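Local coordinates for protein endo-1,4-beta-mannanase (Eisenia fetida, PDB 5Y6T) that probably hydrolyses internal beta-1,4-mannosidic bonds in the backbone of mannan polysaccharides, at residues Lys21-Gly26 with Trp314-Gly319; Asn40-Cys45 with Gly74-Glu79; Tyr133-Leu138 with Ile208-Ala213; Tyr243-Cys248 with Asp261-His266; Gly272-Thr275 with Leu280-Pro283. All coordinates share one frame; numbering follows the deposited sequence. Where two conformers were deposited one is given.

Contact 1. Residues Lys21-Gly26 with Trp314-Gly319; sequences KVFMSG and WAYTQG
The ring of Phe23 receives Tyr316 over one face and Ala315 at its edge. The atom on the face is Tyr316 CD1, which lies 3.8 Å over the Phe23 plane, nearer the CG side than the centre. The tyrosine makes the same meeting with its own edge, so the pair is a T-shaped (edge-to-face) stack, with centroids 5.2 Å apart and planes at 72°. In the plane of the Phe23 ring, Ala315 CB closes on CZ at 3.7 Å, and Ser25 CB lies at the edge as well. The carbonyl of the alanine comes in obliquely, its O 3.6 Å from Phe23 CE2. With CG trans to the amide nitrogen (chi1 -179°), the phenylalanine reaches out from its strand far enough to lie against the backbone of the helix, CE2 approaching Tyr316 CA at 3.7 Å. This is the interface between the barrel and its helical layer in the (beta/alpha)8 fold of family GH5: the residue belongs to the irregular part of strand 20-28, whereas its partners close helix 308-317. Leu348 of helix 338-348 packs on both aromatic side chains. The far end of Tyr316 is fixed by polar bonds, its OH pairing with Gly358 O and Asp353 N. On the strand side, the carboxamide of Asn64 clamps the backbone around the ring, bonding Phe23 O through ND2 and Ser25 N through OD1.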
# COMPACT_ATOMS: atom_id res chain seq x y z
N LYS A 21 -11.27 16.26 -6.87
CA LYS A 21 -10.99 14.85 -7.04
C LYS A 21 -9.66 14.66 -7.74
O LYS A 21 -9.33 15.35 -8.74
CB LYS A 21 -12.08 14.14 -7.83
CG LYS A 21 -11.81 12.66 -8.06
CD LYS A 21 -12.84 12.08 -9.03
CE LYS A 21 -12.78 10.60 -9.16
NZ LYS A 21 -13.30 9.91 -7.98
N VAL A 22 -8.85 13.76 -7.18
CA VAL A 22 -7.49 13.49 -7.73
C VAL A 22 -7.36 11.99 -7.94
O VAL A 22 -7.96 11.21 -7.24
CB VAL A 22 -6.37 14.03 -6.81
CG1 VAL A 22 -6.38 15.56 -6.87
CG2 VAL A 22 -6.51 13.59 -5.36
N PHE A 23 -6.51 11.61 -8.89
CA PHE A 23 -6.26 10.21 -9.20
C PHE A 23 -4.77 9.93 -9.01
O PHE A 23 -3.97 10.64 -9.55
CB PHE A 23 -6.65 9.96 -10.65
CG PHE A 23 -6.47 8.54 -11.11
CD1 PHE A 23 -5.26 8.14 -11.63
CD2 PHE A 23 -7.51 7.61 -10.98
CE1 PHE A 23 -5.08 6.82 -12.07
CE2 PHE A 23 -7.34 6.30 -11.44
CZ PHE A 23 -6.16 5.94 -12.02
N MET A 24 -4.41 8.88 -8.28
CA MET A 24 -3.00 8.61 -8.06
C MET A 24 -2.47 7.73 -9.20
O MET A 24 -2.74 6.53 -9.27
CB MET A 24 -2.80 7.86 -6.71
CG MET A 24 -3.31 8.62 -5.51
SD MET A 24 -2.38 10.10 -5.12
CE MET A 24 -3.36 11.35 -5.98
N SER A 25 -1.66 8.32 -10.07
CA SER A 25 -1.08 7.63 -11.19
C SER A 25 0.42 7.53 -11.03
O SER A 25 1.05 8.52 -10.87
CB SER A 25 -1.39 8.35 -12.50
OG SER A 25 -0.80 7.74 -13.61
N GLY A 26 0.96 6.33 -10.94
CA GLY A 26 2.36 6.20 -10.64
C GLY A 26 2.84 4.79 -10.61
O GLY A 26 2.29 3.94 -11.29
N TRP A 314 -8.22 2.01 -18.03
CA TRP A 314 -9.33 1.36 -17.39
C TRP A 314 -9.46 1.93 -15.99
O TRP A 314 -10.52 2.27 -15.55
CB TRP A 314 -9.11 -0.14 -17.35
CG TRP A 314 -10.26 -0.86 -16.71
CD1 TRP A 314 -10.40 -1.21 -15.41
CD2 TRP A 314 -11.47 -1.25 -17.37
NE1 TRP A 314 -11.65 -1.77 -15.19
CE2 TRP A 314 -12.30 -1.83 -16.41
CE3 TRP A 314 -11.92 -1.16 -18.72
CZ2 TRP A 314 -13.60 -2.37 -16.73
CZ3 TRP A 314 -13.20 -1.67 -19.04
CH2 TRP A 314 -14.04 -2.24 -18.02
N ALA A 315 -8.34 2.03 -15.26
CA ALA A 315 -8.39 2.49 -13.87
C ALA A 315 -9.00 3.90 -13.81
O ALA A 315 -9.83 4.21 -12.97
CB ALA A 315 -7.01 2.52 -13.30
N TYR A 316 -8.56 4.74 -14.73
CA TYR A 316 -8.93 6.16 -14.79
C TYR A 316 -10.40 6.35 -15.13
O TYR A 316 -11.07 7.25 -14.60
CB TYR A 316 -8.01 6.96 -15.73
CG TYR A 316 -8.29 8.44 -15.64
CD1 TYR A 316 -7.73 9.21 -14.60
CD2 TYR A 316 -9.08 9.05 -16.56
CE1 TYR A 316 -8.00 10.56 -14.47
CE2 TYR A 316 -9.33 10.41 -16.47
CZ TYR A 316 -8.81 11.16 -15.40
OH TYR A 316 -9.06 12.51 -15.26
N THR A 317 -10.90 5.51 -16.02
CA THR A 317 -12.21 5.74 -16.59
C THR A 317 -13.34 4.91 -15.97
O THR A 317 -14.49 5.18 -16.22
CB THR A 317 -12.19 5.44 -18.10
OG1 THR A 317 -11.82 4.08 -18.34
CG2 THR A 317 -11.23 6.40 -18.82
N GLN A 318 -12.99 3.90 -15.19
CA GLN A 318 -14.00 2.95 -14.67
C GLN A 318 -14.07 3.00 -13.14
O GLN A 318 -14.46 1.98 -12.50
CB GLN A 318 -13.62 1.55 -15.17
CG GLN A 318 -13.73 1.45 -16.70
CD GLN A 318 -15.16 1.66 -17.18
OE1 GLN A 318 -16.08 1.36 -16.47
NE2 GLN A 318 -15.33 2.17 -18.41
N GLY A 319 -13.75 4.14 -12.55
CA GLY A 319 -14.20 4.39 -11.14
C GLY A 319 -13.15 4.23 -10.04
O GLY A 319 -13.46 4.38 -8.85

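Contact 2. Residues Asn40-Cys45 with Gly74-Glu79; sequences NGQYDC and GGYTPE
Amide-on-ring packing joins Asn40 to Tyr76. The nitrogen ND2 rides 3.4 Å over the Tyr76 ring, on its CE2-CZ side, and the amide stands on the ring almost upright, the two planes being 89° apart. Asn40 CB follows the same route, passing 3.3 Å from Tyr76 OH. Van der Waals contact adds two further pieces: Gln42 CG sits near the ring plane at the hydroxyl end, 3.2 Å from Tyr76 OH, and the methyl CG2 of Thr77 approaches Asn40 ND2. Although Gln42 NE2 also comes close to the hydroxyl, the angle is too poor for a bond. One of its hydrogens is given instead to Asn40 O, at 3.0 Å and nearly straight (167°), with the nitrogen above the carbonyl plane; a bend at chi2 (-52°) folds the glutamine back for this. Both pieces of chain are connections that leave barrel strands in the (beta/alpha)8 fold: Asn40 and Gly41, the N-cap residue, lead into helix 42-60, while Gly74-Glu79 follows strand 65-72 and includes a cis peptide before Pro78. Water supplies the polar bridge. One molecule accepts from Asn40 ND2 at 3.1 Å and donates to Tyr76 O and to Glu79 OE1, the latter at 2.7 Å. Second-shell bonds steady the two sides, Thr77 OG1 pairing with His71 ND1 and the Asn40 backbone N hydrogen-bonding Asp90 OD2.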
# COMPACT_ATOMS: atom_id res chain seq x y z
N ASN A 40 19.43 2.72 9.28
CA ASN A 40 20.84 2.21 9.39
C ASN A 40 21.80 2.93 8.45
O ASN A 40 22.76 2.34 7.95
CB ASN A 40 20.87 0.71 9.30
CG ASN A 40 20.12 0.05 10.46
OD1 ASN A 40 20.16 0.56 11.59
ND2 ASN A 40 19.50 -1.09 10.20
N GLY A 41 21.53 4.22 8.25
CA GLY A 41 22.37 5.11 7.40
C GLY A 41 22.45 4.73 5.92
O GLY A 41 23.31 5.27 5.17
N GLN A 42 21.49 3.92 5.43
CA GLN A 42 21.51 3.42 4.09
C GLN A 42 21.16 4.47 3.07
O GLN A 42 21.64 4.44 1.96
CB GLN A 42 20.62 2.17 3.97
CG GLN A 42 21.17 1.02 4.75
CD GLN A 42 22.64 0.72 4.44
OE1 GLN A 42 22.96 0.31 3.32
NE2 GLN A 42 23.52 0.95 5.41
N TYR A 43 20.29 5.39 3.43
CA TYR A 43 19.82 6.34 2.47
C TYR A 43 20.98 7.26 2.10
O TYR A 43 21.23 7.50 0.91
CB TYR A 43 18.62 7.13 3.08
CG TYR A 43 17.89 8.00 2.10
CD1 TYR A 43 16.81 7.52 1.38
CD2 TYR A 43 18.24 9.33 1.92
CE1 TYR A 43 16.13 8.35 0.50
CE2 TYR A 43 17.59 10.13 1.01
CZ TYR A 43 16.49 9.64 0.34
OH TYR A 43 15.81 10.44 -0.59
N ASP A 44 21.68 7.80 3.11
CA ASP A 44 22.82 8.67 2.79
C ASP A 44 23.99 7.92 2.15
O ASP A 44 24.61 8.49 1.26
CB ASP A 44 23.37 9.37 4.01
CG ASP A 44 22.48 10.43 4.51
OD1 ASP A 44 21.69 11.02 3.73
OD2 ASP A 44 22.55 10.63 5.72
N CYS A 45 24.30 6.70 2.61
CA CYS A 45 25.48 5.98 2.02
C CYS A 45 25.21 5.40 0.61
O CYS A 45 26.07 5.44 -0.28
CB CYS A 45 25.98 4.82 2.91
SG CYS A 45 25.02 3.27 2.99
N GLY A 74 11.03 -7.63 7.94
CA GLY A 74 11.63 -7.34 9.26
C GLY A 74 13.08 -7.79 9.45
O GLY A 74 13.55 -7.86 10.56
N GLY A 75 13.74 -8.14 8.34
CA GLY A 75 15.09 -8.66 8.39
C GLY A 75 16.16 -7.65 8.71
O GLY A 75 17.20 -8.04 9.23
N TYR A 76 15.91 -6.36 8.46
CA TYR A 76 16.87 -5.33 8.74
C TYR A 76 16.39 -4.22 9.66
O TYR A 76 17.15 -3.78 10.49
CB TYR A 76 17.29 -4.74 7.42
CG TYR A 76 18.51 -3.83 7.36
CD1 TYR A 76 19.81 -4.29 7.66
CD2 TYR A 76 18.37 -2.51 6.93
CE1 TYR A 76 20.89 -3.48 7.50
CE2 TYR A 76 19.44 -1.67 6.83
CZ TYR A 76 20.70 -2.15 7.06
OH TYR A 76 21.78 -1.28 6.89
N THR A 77 15.15 -3.79 9.48
CA THR A 77 14.44 -2.90 10.35
C THR A 77 13.07 -3.52 10.62
O THR A 77 12.59 -4.34 9.81
CB THR A 77 14.24 -1.52 9.71
OG1 THR A 77 13.44 -1.62 8.52
CG2 THR A 77 15.64 -0.84 9.43
N PRO A 78 12.41 -3.13 11.70
CA PRO A 78 12.89 -2.28 12.78
C PRO A 78 13.94 -2.92 13.73
O PRO A 78 14.45 -4.03 13.47
CB PRO A 78 11.61 -1.96 13.53
CG PRO A 78 10.84 -3.24 13.40
CD PRO A 78 11.08 -3.71 12.01
N GLU A 79 14.33 -2.19 14.74
CA GLU A 79 15.36 -2.64 15.62
C GLU A 79 14.77 -3.34 16.82
O GLU A 79 14.07 -2.73 17.62
CB GLU A 79 16.20 -1.44 16.09
CG GLU A 79 17.39 -1.83 16.94
CD GLU A 79 18.51 -2.57 16.17
OE1 GLU A 79 18.45 -2.73 14.94
OE2 GLU A 79 19.49 -3.01 16.84
O HOH W 1 17.60 -1.86 12.50

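Contact 3. Residues Tyr133-Leu138 with Ile208-Ala213; sequences YDDSKL and INKQTA
Two neighbouring helices of the outer layer of a (beta/alpha)8 barrel, 135-152 and 201-218, meet where Asp135 and Leu138 on the first turn of one face Lys210 and Gln211 on the other. Leu138 divides its methyl groups between the two partners: CD2 rests against Lys210 CD at 4.0 Å, and CD1 lies 4.0 Å from Gln211 NE2. A first torsion of 180° points its branch away from the backbone N and across to the other helix. Lys210 runs out nearly straight as far as CE and then bends at chi4 (-72°). Crossing it at about a right angle, the carboxylate of Asp135 places OD2 3.7 Å from Lys210 CE. The ammonium group, 4.0 Å from Asp135 OD2, is too distant for a salt bridge and gives its hydrogen bond to Gly253 O. Cutting Lys210 back to an alanine is likely to leave the Asp135 carboxylate without its nearby positive charge and Leu138 CD2 without the methylenes it rests on, and would remove the bond to Gly253 O. The Gln211 amide is held too, NE2 hydrogen-bonded to Phe207 O one turn back in its own helix and OE1 accepting from Trp118 NE1. Asp134, the N-cap, stabilises the helix start: its OD1 accepts from Ser136 OG at 2.8 Å and Lys137 N at 3.2 Å, both from the same face of the carboxylate. This implies an interface held mainly by van der Waals packing of Leu138 on the lysine methylenes and the Gln211 amide, to which the Asp135-Lys210 pair probably adds only a modest electrostatic attraction.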
# COMPACT_ATOMS: atom_id res chain seq x y z
N TYR A 133 1.62 -11.97 16.76
CA TYR A 133 1.11 -12.84 17.79
C TYR A 133 1.20 -12.32 19.23
O TYR A 133 0.57 -12.87 20.12
CB TYR A 133 1.78 -14.20 17.76
CG TYR A 133 1.30 -15.08 16.65
CD1 TYR A 133 1.84 -14.97 15.38
CD2 TYR A 133 0.31 -16.02 16.86
CE1 TYR A 133 1.42 -15.79 14.34
CE2 TYR A 133 -0.13 -16.83 15.80
CZ TYR A 133 0.46 -16.72 14.55
OH TYR A 133 0.03 -17.55 13.48
N ASP A 134 2.02 -11.33 19.50
CA ASP A 134 2.22 -10.93 20.90
C ASP A 134 1.99 -9.40 20.99
O ASP A 134 2.82 -8.57 20.57
CB ASP A 134 3.64 -11.37 21.29
CG ASP A 134 4.06 -10.94 22.68
OD1 ASP A 134 3.49 -10.00 23.25
OD2 ASP A 134 5.01 -11.58 23.19
N ASP A 135 0.84 -9.03 21.53
CA ASP A 135 0.48 -7.63 21.63
C ASP A 135 1.44 -6.80 22.45
O ASP A 135 1.54 -5.60 22.24
CB ASP A 135 -0.94 -7.52 22.21
CG ASP A 135 -2.02 -7.75 21.14
OD1 ASP A 135 -1.70 -7.76 19.91
OD2 ASP A 135 -3.22 -7.89 21.53
N SER A 136 2.08 -7.41 23.44
CA SER A 136 3.08 -6.66 24.24
C SER A 136 4.25 -6.21 23.36
O SER A 136 4.73 -5.06 23.46
CB SER A 136 3.54 -7.48 25.47
OG SER A 136 4.66 -8.32 25.22
N LYS A 137 4.68 -7.09 22.48
CA LYS A 137 5.74 -6.73 21.52
C LYS A 137 5.29 -5.74 20.45
O LYS A 137 5.98 -4.75 20.18
CB LYS A 137 6.35 -7.97 20.91
CG LYS A 137 7.12 -8.73 21.97
CD LYS A 137 7.70 -10.03 21.51
CE LYS A 137 8.58 -10.73 22.61
NZ LYS A 137 9.04 -12.12 22.16
N LEU A 138 4.10 -6.00 19.88
CA LEU A 138 3.50 -5.04 18.96
C LEU A 138 3.40 -3.65 19.54
O LEU A 138 3.70 -2.66 18.87
CB LEU A 138 2.11 -5.55 18.51
CG LEU A 138 1.38 -4.62 17.54
CD1 LEU A 138 2.24 -4.38 16.30
CD2 LEU A 138 0.02 -5.29 17.26
N ILE A 208 -3.24 -5.06 11.77
CA ILE A 208 -3.55 -3.96 10.93
C ILE A 208 -4.35 -2.88 11.69
O ILE A 208 -4.06 -1.66 11.56
CB ILE A 208 -4.27 -4.41 9.62
CG1 ILE A 208 -3.26 -5.23 8.77
CG2 ILE A 208 -4.79 -3.22 8.83
CD1 ILE A 208 -3.96 -6.16 7.82
N ASN A 209 -5.41 -3.29 12.34
CA ASN A 209 -6.27 -2.38 13.07
C ASN A 209 -5.47 -1.56 14.08
O ASN A 209 -5.61 -0.34 14.14
CB ASN A 209 -7.35 -3.20 13.80
CG ASN A 209 -8.21 -2.34 14.76
OD1 ASN A 209 -8.21 -2.59 15.96
ND2 ASN A 209 -8.94 -1.34 14.22
N LYS A 210 -4.63 -2.22 14.87
CA LYS A 210 -3.89 -1.53 15.94
C LYS A 210 -2.90 -0.54 15.40
O LYS A 210 -2.77 0.57 15.94
CB LYS A 210 -3.26 -2.50 16.97
CG LYS A 210 -4.30 -3.36 17.70
CD LYS A 210 -3.68 -4.47 18.55
CE LYS A 210 -4.72 -5.31 19.33
NZ LYS A 210 -5.36 -4.64 20.47
N GLN A 211 -2.15 -0.94 14.39
CA GLN A 211 -1.20 0.00 13.78
C GLN A 211 -1.85 1.13 13.01
O GLN A 211 -1.41 2.27 13.10
CB GLN A 211 -0.19 -0.71 12.90
CG GLN A 211 0.76 -1.55 13.71
CD GLN A 211 1.58 -2.42 12.81
OE1 GLN A 211 2.65 -2.00 12.33
NE2 GLN A 211 1.09 -3.62 12.52
N THR A 212 -2.99 0.86 12.39
CA THR A 212 -3.71 1.91 11.69
C THR A 212 -4.19 2.96 12.71
O THR A 212 -4.06 4.16 12.47
CB THR A 212 -4.86 1.36 10.82
OG1 THR A 212 -4.33 0.53 9.75
CG2 THR A 212 -5.63 2.46 10.15
N ALA A 213 -4.74 2.49 13.82
CA ALA A 213 -5.24 3.37 14.86
C ALA A 213 -4.05 4.23 15.35
O ALA A 213 -4.16 5.47 15.53
CB ALA A 213 -5.77 2.54 16.02

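Contact 4. Residues Tyr243-Cys248 with Asp261-His266; sequences YYTDNC and DFYQMH
Tyr263 reaches from its barrel strand to the peptide that joins Tyr244 and Thr245. From CB the chain turns: a chi1 of -64° keeps CG beside the backbone N, and this swings the ring away from the strand toward the helix start. Along one edge of the ring, CE1 passes 3.9 Å from Tyr244 O; that oxygen and Thr245 N both lie near the ring plane, so the backbone abuts the rim and not a face. At the tip, OH meets Thr245 CA at 3.6 Å and the methyl CG2 of Thr245 at 3.7 Å, while its hydrogen-bonding partner is Asp290 OD1. The contact ties together two elements of the beta-alpha-beta unit made by strand 223-228, helix 246-253 and strand 262-266, part of the (beta/alpha)8 barrel. Thr245 is the N-cap of that helix: its OG1 accepts from Cys248 N at 3.1 Å along a nearly straight bond (164°), leaving CG2 to face the tyrosine. Cys248 is in turn tethered to Cys182 by a disulfide. Asp246, next in the helix, forms a salt bridge with Lys291, close in sequence to the aspartate that holds the Tyr263 hydroxyl.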
# COMPACT_ATOMS: atom_id res chain seq x y z
N TYR A 243 -12.29 -8.14 3.96
CA TYR A 243 -11.71 -8.39 5.26
C TYR A 243 -11.21 -7.15 5.93
O TYR A 243 -10.84 -7.19 7.08
CB TYR A 243 -10.60 -9.41 5.13
CG TYR A 243 -11.13 -10.72 4.79
CD1 TYR A 243 -11.65 -11.57 5.77
CD2 TYR A 243 -11.09 -11.17 3.47
CE1 TYR A 243 -12.18 -12.78 5.41
CE2 TYR A 243 -11.63 -12.42 3.10
CZ TYR A 243 -12.16 -13.23 4.10
OH TYR A 243 -12.69 -14.46 3.75
N TYR A 244 -11.28 -5.99 5.26
CA TYR A 244 -10.62 -4.79 5.81
C TYR A 244 -11.60 -3.63 5.95
O TYR A 244 -11.21 -2.47 6.04
CB TYR A 244 -9.39 -4.40 4.93
CG TYR A 244 -8.49 -5.59 4.72
CD1 TYR A 244 -7.66 -6.01 5.69
CD2 TYR A 244 -8.63 -6.39 3.59
CE1 TYR A 244 -6.91 -7.17 5.57
CE2 TYR A 244 -7.83 -7.51 3.43
CZ TYR A 244 -6.97 -7.90 4.42
OH TYR A 244 -6.20 -9.07 4.25
N THR A 245 -12.88 -3.98 6.05
CA THR A 245 -13.90 -3.02 6.42
C THR A 245 -13.67 -2.53 7.83
O THR A 245 -13.02 -3.17 8.63
CB THR A 245 -15.30 -3.64 6.36
OG1 THR A 245 -15.36 -4.70 7.31
CG2 THR A 245 -15.60 -4.18 4.94
N ASP A 246 -14.28 -1.38 8.15
CA ASP A 246 -14.20 -0.83 9.51
C ASP A 246 -14.69 -1.86 10.50
O ASP A 246 -14.04 -2.11 11.51
CB ASP A 246 -15.05 0.42 9.67
CG ASP A 246 -14.61 1.56 8.80
OD1 ASP A 246 -13.69 1.48 7.95
OD2 ASP A 246 -15.16 2.64 8.99
N ASN A 247 -15.80 -2.52 10.18
CA ASN A 247 -16.34 -3.45 11.13
C ASN A 247 -15.40 -4.64 11.35
O ASN A 247 -15.19 -4.98 12.49
CB ASN A 247 -17.71 -3.96 10.71
CG ASN A 247 -18.29 -4.90 11.71
OD1 ASN A 247 -18.78 -4.47 12.76
ND2 ASN A 247 -18.17 -6.19 11.44
N CYS A 248 -14.82 -5.21 10.30
CA CYS A 248 -13.91 -6.37 10.49
C CYS A 248 -12.62 -5.98 11.25
O CYS A 248 -12.14 -6.81 12.05
CB CYS A 248 -13.63 -7.09 9.22
SG CYS A 248 -15.07 -7.95 8.54
N ASP A 261 -8.74 4.31 4.74
CA ASP A 261 -9.42 5.35 4.04
C ASP A 261 -9.72 5.03 2.62
O ASP A 261 -10.72 5.57 2.10
CB ASP A 261 -8.59 6.63 4.07
CG ASP A 261 -8.40 7.12 5.48
OD1 ASP A 261 -9.40 7.72 6.03
OD2 ASP A 261 -7.35 6.81 6.09
N PHE A 262 -8.83 4.26 1.95
CA PHE A 262 -9.14 3.70 0.62
C PHE A 262 -8.70 2.25 0.51
O PHE A 262 -7.67 1.82 1.05
CB PHE A 262 -8.72 4.57 -0.55
CG PHE A 262 -7.21 4.78 -0.73
CD1 PHE A 262 -6.45 3.88 -1.44
CD2 PHE A 262 -6.59 5.90 -0.24
CE1 PHE A 262 -5.12 4.10 -1.72
CE2 PHE A 262 -5.24 6.12 -0.47
CZ PHE A 262 -4.51 5.21 -1.19
N TYR A 263 -9.57 1.50 -0.12
CA TYR A 263 -9.30 0.09 -0.49
C TYR A 263 -8.23 0.10 -1.64
O TYR A 263 -7.98 1.13 -2.32
CB TYR A 263 -10.56 -0.62 -0.93
CG TYR A 263 -11.57 -0.73 0.18
CD1 TYR A 263 -11.31 -1.47 1.33
CD2 TYR A 263 -12.78 -0.10 0.10
CE1 TYR A 263 -12.22 -1.55 2.35
CE2 TYR A 263 -13.71 -0.18 1.14
CZ TYR A 263 -13.40 -0.91 2.29
OH TYR A 263 -14.26 -1.09 3.35
N GLN A 264 -7.58 -1.04 -1.78
CA GLN A 264 -6.51 -1.16 -2.75
C GLN A 264 -6.42 -2.62 -3.19
O GLN A 264 -6.11 -3.48 -2.38
CB GLN A 264 -5.19 -0.69 -2.12
CG GLN A 264 -3.99 -0.91 -3.01
CD GLN A 264 -2.64 -0.67 -2.40
OE1 GLN A 264 -1.63 -1.22 -2.90
NE2 GLN A 264 -2.58 0.04 -1.33
N MET A 265 -6.74 -2.90 -4.43
CA MET A 265 -6.69 -4.23 -4.97
C MET A 265 -5.58 -4.33 -5.95
O MET A 265 -5.46 -3.52 -6.85
CB MET A 265 -8.00 -4.48 -5.74
CG MET A 265 -9.20 -4.50 -4.82
SD MET A 265 -10.62 -4.77 -5.83
CE MET A 265 -11.93 -4.97 -4.66
N HIS A 266 -4.73 -5.32 -5.78
CA HIS A 266 -3.73 -5.68 -6.79
C HIS A 266 -4.31 -6.71 -7.76
O HIS A 266 -5.30 -7.39 -7.43
CB HIS A 266 -2.56 -6.34 -6.10
CG HIS A 266 -1.93 -5.44 -5.08
ND1 HIS A 266 -0.98 -5.88 -4.17
CD2 HIS A 266 -2.18 -4.15 -4.77
CE1 HIS A 266 -0.64 -4.86 -3.40
NE2 HIS A 266 -1.35 -3.81 -3.74

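Contact 5. Residues Gly272-Thr275 with Leu280-Pro283; sequences GAYT and LLVP
Val282 O is gripped by two donors, the indole NE1 of Trp314 and the hydroxyl of Tyr320, and this fixes the backbone just beyond Leu280 and Leu281, whose methyl groups pack on Tyr274. The two leucines take different parts of the tyrosine. Leu281 works at the base, where CD1 touches Tyr274 CD2 at 3.6 Å and CB at 3.7 Å. Leu280 works at the far end, its CD1 lying 3.3 Å from Tyr274 OH and 3.8 Å from CZ. Both methyls approach the ring obliquely. Tyr274 is turned to meet them by a first torsion of -75°, which brings the ring up to the two leucines, which it crosses at a slant. The other methyl of Leu281, CD2, presses on the backbone at Thr275 O, 3.5 Å away, so this leucine bridges two consecutive residues. With an alanine in place of the Tyr274 ring, a gap would probably open beside Leu280 CD1 and Leu281 CD1 and leave these two branches freer to turn. Polar ends are held from outside: Thr275 OG1 hydrogen-bonds Glu231 OE2, and Tyr274 OH has a weak bond with Gln311 NE2. Within the contact the meeting is by van der Waals packing; the hydrogen bonds lie around it. Both segments belong to the long connection from strand 262-266 to strand 293-297; Leu280-Pro283 borders helix 308-317 through Trp314, and Tyr274 reaches that helix by its weak bond to Gln311.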
# COMPACT_ATOMS: atom_id res chain seq x y z
N GLY A 272 -2.27 -16.72 -17.84
CA GLY A 272 -2.68 -15.85 -18.93
C GLY A 272 -4.08 -15.28 -18.96
O GLY A 272 -4.48 -14.66 -19.96
N ALA A 273 -4.82 -15.43 -17.85
CA ALA A 273 -6.13 -14.86 -17.71
C ALA A 273 -6.34 -14.18 -16.35
O ALA A 273 -5.94 -14.70 -15.33
CB ALA A 273 -7.21 -15.96 -17.85
N TYR A 274 -6.95 -13.01 -16.39
CA TYR A 274 -7.42 -12.39 -15.16
C TYR A 274 -8.65 -13.14 -14.69
O TYR A 274 -9.40 -13.76 -15.50
CB TYR A 274 -7.78 -10.94 -15.43
CG TYR A 274 -6.61 -10.02 -15.58
CD1 TYR A 274 -5.82 -9.65 -14.47
CD2 TYR A 274 -6.31 -9.43 -16.81
CE1 TYR A 274 -4.77 -8.74 -14.62
CE2 TYR A 274 -5.23 -8.56 -16.98
CZ TYR A 274 -4.49 -8.20 -15.90
OH TYR A 274 -3.49 -7.27 -16.01
N THR A 275 -8.91 -13.11 -13.37
CA THR A 275 -10.25 -13.41 -12.86
C THR A 275 -11.31 -12.52 -13.49
O THR A 275 -11.06 -11.34 -13.85
CB THR A 275 -10.30 -13.18 -11.34
OG1 THR A 275 -9.72 -11.90 -11.04
CG2 THR A 275 -9.53 -14.27 -10.60
N LEU A 280 -9.19 -4.77 -13.20
CA LEU A 280 -8.97 -4.33 -14.58
C LEU A 280 -10.02 -4.81 -15.59
O LEU A 280 -10.04 -4.32 -16.73
CB LEU A 280 -7.59 -4.76 -15.02
CG LEU A 280 -6.41 -3.99 -14.44
CD1 LEU A 280 -5.11 -4.66 -14.81
CD2 LEU A 280 -6.39 -2.54 -14.93
N LEU A 281 -11.00 -5.59 -15.13
CA LEU A 281 -12.09 -6.10 -15.98
C LEU A 281 -13.46 -5.63 -15.62
O LEU A 281 -14.42 -5.76 -16.43
CB LEU A 281 -12.07 -7.63 -15.99
CG LEU A 281 -11.09 -8.29 -16.99
CD1 LEU A 281 -9.66 -7.99 -16.70
CD2 LEU A 281 -11.35 -9.80 -17.03
N VAL A 282 -13.65 -5.16 -14.37
CA VAL A 282 -14.94 -4.68 -13.90
C VAL A 282 -14.78 -3.25 -13.43
O VAL A 282 -13.68 -2.86 -12.97
CB VAL A 282 -15.53 -5.54 -12.79
CG1 VAL A 282 -15.64 -7.01 -13.21
CG2 VAL A 282 -14.74 -5.41 -11.50
N PRO A 283 -15.83 -2.45 -13.55
CA PRO A 283 -15.82 -1.10 -12.97
C PRO A 283 -15.90 -1.13 -11.46
O PRO A 283 -16.48 -2.05 -10.88
CB PRO A 283 -17.01 -0.43 -13.59
CG PRO A 283 -17.94 -1.55 -13.92
CD PRO A 283 -17.13 -2.78 -14.18

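Contacts 1 to 5 sample one (beta/alpha)8 barrel. Contact 1 spans most of the chain, pairing the first barrel strand, 20-28, with helix 308-317 shortly before the last, 322-325; the other four follow in series between its two halves. Contacts 2 and 3 lie across the chain's centre from contact 1, about 33 and 32 Å from it, centre to centre. Contact 4 shares the barrel sheet with contact 1, about 18 Å away, centre to centre, and touches contact 3 through Ile208 CD1 and Tyr244 CE1, 3.8 Å apart. Contact 5 is joined to contact 1, the Trp314 indole packing on Leu280-Leu281. Short- and long-range contacts join strands to helices, helix to helix, and loop to loop around it.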